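Side-chain contacts in peptidoglycan hydrolase FlgJ (Sphingomonas sp. A1, PDB 2ZYC), which probably acts as a flagellum-specific muramidase, cutting peptidoglycan so that the flagellar rod can be assembled in the periplasm, the present chain being its C-terminal glycoside hydrolase family 73 part: residues G128-A131 against S135-D138; A131-P134 against D138-A141. The protein carries 2 engineered substitutions. All coordinates share one frame; numbering follows the deposited sequence.

Interaction 1. Residues G128-A131 against S135-D138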
ATOM      1  N   GLY A 128      -6.277 -12.961   3.653  1.00 18.80           N
ATOM      2  CA  GLY A 128      -5.386 -12.757   4.778  1.00 18.48           C
ATOM      3  C   GLY A 128      -5.958 -11.851   5.854  1.00 18.18           C
ATOM      4  O   GLY A 128      -5.388 -11.756   6.930  1.00 19.04           O
ATOM      5  N   GLY A 129      -7.078 -11.187   5.557  1.00 17.06           N
ATOM      6  CA  GLY A 129      -7.705 -10.250   6.488  1.00 16.62           C
ATOM      7  C   GLY A 129      -7.157  -8.834   6.430  1.00 15.83           C
ATOM      8  O   GLY A 129      -7.247  -8.079   7.410  1.00 15.97           O
ATOM      9  N   TYR A 130      -6.592  -8.447   5.292  1.00 15.36           N
ATOM     10  CA  TYR A 130      -6.077  -7.085   5.181  1.00 15.20           C
ATOM     11  C   TYR A 130      -7.219  -6.084   5.349  1.00 15.37           C
ATOM     12  O   TYR A 130      -7.089  -5.094   6.087  1.00 15.25           O
ATOM     13  CB  TYR A 130      -5.312  -6.845   3.862  1.00 14.98           C
ATOM     14  CG  TYR A 130      -4.991  -5.381   3.700  1.00 14.79           C
ATOM     15  CD1 TYR A 130      -3.921  -4.809   4.387  1.00 15.42           C
ATOM     16  CD2 TYR A 130      -5.796  -4.554   2.916  1.00 15.01           C
ATOM     17  CE1 TYR A 130      -3.649  -3.453   4.279  1.00 14.05           C
ATOM     18  CE2 TYR A 130      -5.532  -3.195   2.806  1.00 14.43           C
ATOM     19  CZ  TYR A 130      -4.453  -2.662   3.482  1.00 15.17           C
ATOM     20  OH  TYR A 130      -4.196  -1.323   3.389  1.00 15.88           O
ATOM     21  N   ALA A 131      -8.330  -6.361   4.664  1.00 15.95           N
ATOM     22  CA  ALA A 131      -9.568  -5.588   4.735  1.00 17.14           C
ATOM     23  C   ALA A 131     -10.722  -6.549   4.490  1.00 18.12           C
ATOM     24  O   ALA A 131     -10.547  -7.549   3.797  1.00 17.91           O
ATOM     25  CB  ALA A 131      -9.586  -4.495   3.680  1.00 16.65           C
ATOM     26  N   SER A 135     -16.216  -5.588  -1.564  1.00 21.02           N
ATOM     27  CA  SER A 135     -15.841  -4.979  -2.841  0.50 20.51           C
ATOM     28  C   SER A 135     -14.360  -4.594  -2.920  1.00 20.16           C
ATOM     29  O   SER A 135     -13.915  -4.018  -3.920  1.00 19.38           O
ATOM     30  CB  SER A 135     -16.731  -3.769  -3.147  0.50 20.83           C
ATOM     31  OG  SER A 135     -18.055  -4.175  -3.459  0.50 21.06           O
ATOM     32  N   TYR A 136     -13.591  -4.926  -1.878  1.00 19.58           N
ATOM     33  CA  TYR A 136     -12.168  -4.541  -1.842  1.00 19.22           C
ATOM     34  C   TYR A 136     -11.379  -4.994  -3.066  1.00 18.77           C
ATOM     35  O   TYR A 136     -10.642  -4.197  -3.658  1.00 18.17           O
ATOM     36  CB  TYR A 136     -11.452  -4.988  -0.551  1.00 19.44           C
ATOM     37  CG  TYR A 136     -10.060  -4.383  -0.443  1.00 19.64           C
ATOM     38  CD1 TYR A 136      -9.891  -3.048  -0.071  1.00 19.08           C
ATOM     39  CD2 TYR A 136      -8.924  -5.134  -0.747  1.00 19.71           C
ATOM     40  CE1 TYR A 136      -8.622  -2.475   0.010  1.00 20.62           C
ATOM     41  CE2 TYR A 136      -7.648  -4.571  -0.669  1.00 20.03           C
ATOM     42  CZ  TYR A 136      -7.509  -3.244  -0.285  1.00 20.30           C
ATOM     43  OH  TYR A 136      -6.260  -2.668  -0.202  1.00 21.27           O
ATOM     44  N   ALA A 137     -11.541  -6.261  -3.449  1.00 18.55           N
ATOM     45  CA  ALA A 137     -10.815  -6.813  -4.587  1.00 18.29           C
ATOM     46  C   ALA A 137     -11.161  -6.094  -5.889  1.00 18.18           C
ATOM     47  O   ALA A 137     -10.277  -5.774  -6.679  1.00 17.31           O
ATOM     48  CB  ALA A 137     -11.046  -8.326  -4.708  1.00 18.91           C
ATOM     49  N   ASP A 138     -12.449  -5.816  -6.086  1.00 17.83           N
ATOM     50  CA  ASP A 138     -12.910  -5.096  -7.268  1.00 18.06           C
ATOM     51  C   ASP A 138     -12.334  -3.682  -7.316  1.00 17.68           C
ATOM     52  O   ASP A 138     -11.865  -3.234  -8.362  1.00 17.78           O
ATOM     53  CB  ASP A 138     -14.439  -5.026  -7.301  1.00 18.06           C
ATOM     54  CG  ASP A 138     -15.085  -6.336  -7.726  1.00 20.66           C
ATOM     55  OD1 ASP A 138     -14.376  -7.255  -8.196  1.00 21.84           O
ATOM     56  OD2 ASP A 138     -16.324  -6.436  -7.586  1.00 22.43           O
TER
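The ring of Tyr136, at the start of helix 136-145, receives the methyl group of Ala131 and the aromatic ring of Tyr130, an example of how one aromatic side chain can close a short interhelical loop. The methyl contact is a CH-pi interaction. Ala131 CB sits 4.2 Å from the centroid of the Tyr136 ring and 16° off its normal, over one face, displaced toward the CD1 side; its nearest ring atom is Tyr136 CD1 at 4.0 Å.

The aromatic contact has a different character. The two tyrosine rings lie 5.7 Å apart between centroids with their planes inclined at 48°, an oblique aromatic pair. The approach is led by the phenol end of Tyr136, whose OH comes within 3.1 Å of Tyr130 CE2, while its CZ packs against the same carbon at 3.7 Å. Tyr136 CG stands anti to the backbone N (chi1 -171°), which sends the ring back toward the loop.

Both hydroxyls find polar partners elsewhere: Tyr130 OH bonds to Phe54 O, and Tyr136 OH bonds to Glu34 OE2 of helix 24-35, with a weak additional bond from Gln30 NE2. A leucine in place of Tyr136 would probably leave Glu34 without this hydroxyl partner and Ala131 without an aromatic face to rest on.

Across the contact the chemistry is CH-pi and van der Waals packing, including a hydroxyl oxygen set against a ring carbon, implying that shape holds the loop between helices 118-127 and 136-145 of this lysozyme-clan family 73 domain, while the hydroxyls tie it to helix 24-35 and Phe54.

Interaction 2. Residues A131-P134 against D138-A141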
ATOM      1  N   ALA A 131      -8.330  -6.361   4.664  1.00 15.95           N
ATOM      2  CA  ALA A 131      -9.568  -5.588   4.735  1.00 17.14           C
ATOM      3  C   ALA A 131     -10.722  -6.549   4.490  1.00 18.12           C
ATOM      4  O   ALA A 131     -10.547  -7.549   3.797  1.00 17.91           O
ATOM      5  CB  ALA A 131      -9.586  -4.495   3.680  1.00 16.65           C
ATOM      6  N   THR A 132     -11.893  -6.234   5.044  1.00 19.68           N
ATOM      7  CA  THR A 132     -13.064  -7.118   4.939  1.00 20.72           C
ATOM      8  C   THR A 132     -14.167  -6.683   3.953  1.00 21.66           C
ATOM      9  O   THR A 132     -15.067  -7.473   3.658  1.00 22.07           O
ATOM     10  CB  THR A 132     -13.683  -7.399   6.323  1.00 21.10           C
ATOM     11  OG1 THR A 132     -14.060  -6.158   6.937  1.00 21.73           O
ATOM     12  CG2 THR A 132     -12.675  -8.123   7.212  1.00 19.93           C
ATOM     13  N   ASP A 133     -14.106  -5.445   3.453  1.00 22.19           N
ATOM     14  CA  ASP A 133     -15.073  -4.948   2.458  1.00 22.53           C
ATOM     15  C   ASP A 133     -15.218  -5.952   1.324  1.00 22.15           C
ATOM     16  O   ASP A 133     -14.221  -6.289   0.690  1.00 21.91           O
ATOM     17  CB  ASP A 133     -14.622  -3.587   1.887  1.00 22.84           C
ATOM     18  CG  ASP A 133     -15.552  -3.062   0.780  1.00 24.45           C
ATOM     19  OD1 ASP A 133     -16.778  -3.294   0.833  1.00 26.06           O
ATOM     20  OD2 ASP A 133     -15.053  -2.390  -0.149  1.00 27.80           O
ATOM     21  N   PRO A 134     -16.457  -6.427   1.053  1.00 21.72           N
ATOM     22  CA  PRO A 134     -16.614  -7.427  -0.006  1.00 21.44           C
ATOM     23  C   PRO A 134     -16.175  -6.908  -1.378  1.00 21.08           C
ATOM     24  O   PRO A 134     -15.795  -7.704  -2.239  1.00 21.40           O
ATOM     25  CB  PRO A 134     -18.124  -7.723  -0.004  1.00 21.60           C
ATOM     26  CG  PRO A 134     -18.628  -7.207   1.294  1.00 21.76           C
ATOM     27  CD  PRO A 134     -17.746  -6.077   1.681  1.00 21.87           C
ATOM     28  N   ASP A 138     -12.449  -5.816  -6.086  1.00 17.83           N
ATOM     29  CA  ASP A 138     -12.910  -5.096  -7.268  1.00 18.06           C
ATOM     30  C   ASP A 138     -12.334  -3.682  -7.316  1.00 17.68           C
ATOM     31  O   ASP A 138     -11.865  -3.234  -8.362  1.00 17.78           O
ATOM     32  CB  ASP A 138     -14.439  -5.026  -7.301  1.00 18.06           C
ATOM     33  CG  ASP A 138     -15.085  -6.336  -7.726  1.00 20.66           C
ATOM     34  OD1 ASP A 138     -14.376  -7.255  -8.196  1.00 21.84           O
ATOM     35  OD2 ASP A 138     -16.324  -6.436  -7.586  1.00 22.43           O
ATOM     36  N   LYS A 139     -12.380  -2.992  -6.179  1.00 17.23           N
ATOM     37  CA  LYS A 139     -11.891  -1.611  -6.095  1.00 17.02           C
ATOM     38  C   LYS A 139     -10.378  -1.526  -6.307  1.00 16.48           C
ATOM     39  O   LYS A 139      -9.902  -0.658  -7.049  1.00 15.86           O
ATOM     40  CB  LYS A 139     -12.292  -0.982  -4.766  1.00 17.46           C
ATOM     41  CG  LYS A 139     -13.787  -0.726  -4.657  1.00 19.08           C
ATOM     42  CD  LYS A 139     -14.145  -0.298  -3.254  1.00 21.44           C
ATOM     43  CE  LYS A 139     -15.651  -0.199  -3.079  1.00 23.39           C
ATOM     44  NZ  LYS A 139     -15.992  -0.114  -1.636  1.00 23.76           N
ATOM     45  N   LEU A 140      -9.627  -2.438  -5.689  1.00 15.53           N
ATOM     46  CA  LEU A 140      -8.173  -2.443  -5.864  1.00 14.82           C
ATOM     47  C   LEU A 140      -7.753  -2.864  -7.266  1.00 14.75           C
ATOM     48  O   LEU A 140      -6.853  -2.262  -7.862  1.00 14.36           O
ATOM     49  CB  LEU A 140      -7.483  -3.312  -4.796  1.00 14.79           C
ATOM     50  CG  LEU A 140      -5.950  -3.395  -4.843  1.00 14.44           C
ATOM     51  CD1 LEU A 140      -5.295  -2.007  -4.871  1.00 14.85           C
ATOM     52  CD2 LEU A 140      -5.433  -4.208  -3.667  1.00 14.35           C
ATOM     53  N   ALA A 141      -8.406  -3.893  -7.796  1.00 14.68           N
ATOM     54  CA  ALA A 141      -8.151  -4.332  -9.174  1.00 15.31           C
ATOM     55  C   ALA A 141      -8.399  -3.185 -10.168  1.00 15.29           C
ATOM     56  O   ALA A 141      -7.636  -3.012 -11.119  1.00 15.09           O
ATOM     57  CB  ALA A 141      -8.997  -5.553  -9.523  1.00 15.09           C
TER
HETATM   58  O   HOH W   1     -14.417  -7.392  -4.657  1.00 20.17           O
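Between Asp133, whose backbone is in the polyproline region (phi -49°, psi 123°), and Lys139 on the first turn of helix 136-145, the chain swings from loop into helix through Pro134. The pair illustrates how a residue just ahead of a helix can serve two partners with its two carboxylate oxygens.

The link between them is a salt bridge, with Lys139 NZ donating to Asp133 OD2 over 2.9 Å. The ammonium meets OD2 on its syn side and lies 25° out of the carboxylate plane. The lysine reaches this position as an extended chain beyond CG, running across the aspartate side chain at about a right angle. Lys139 CE also lies 3.7 Å from Asp133 OD2, so the end of the lysine chain passes across the carboxylate with the ammonium making the bond. The other oxygen, Asp133 OD1, turns to the backbone and makes a weak bond to Ser135 N, two residues on, in the manner of an Asx turn. Together the two bonds are likely to limit rotation of the carboxylate.

A second, water-mediated link runs through the backbone. One water donates to Pro134 O at 2.8 Å and accepts from Asp138 N at 2.9 Å, joining a carbonyl and an amide four residues apart where the helix is only beginning.

The salt bridge lies on the surface. On the same helical turn, Leu140 packs into helices 118-127 and 24-35, Ala141 touches His119, and Asp138 OD1 bonds to His119 NE2, so helix 136-145 carries its bridge to the loop while seated against those two helices.

Overall arrangement
Followed from the N terminus, the chain leaves helix 118-127 at Gly129, runs through residues 130-134 and enters helix 136-145. Interaction 1 closes this loop on its inner, partly buried side, and interaction 2, starting a few residues later, closes its second half on the surface. The two contacts cross along the sequence: each begins before the other ends, and they share Ala131, which touches only in interaction 1, and Asp138, which takes part only through the water of interaction 2. Their centres lie about 4 Å apart. Both tie the loop to the start of helix 136-145, while outside partners extend interaction 1 toward helix 24-35 and the loop holding Phe54.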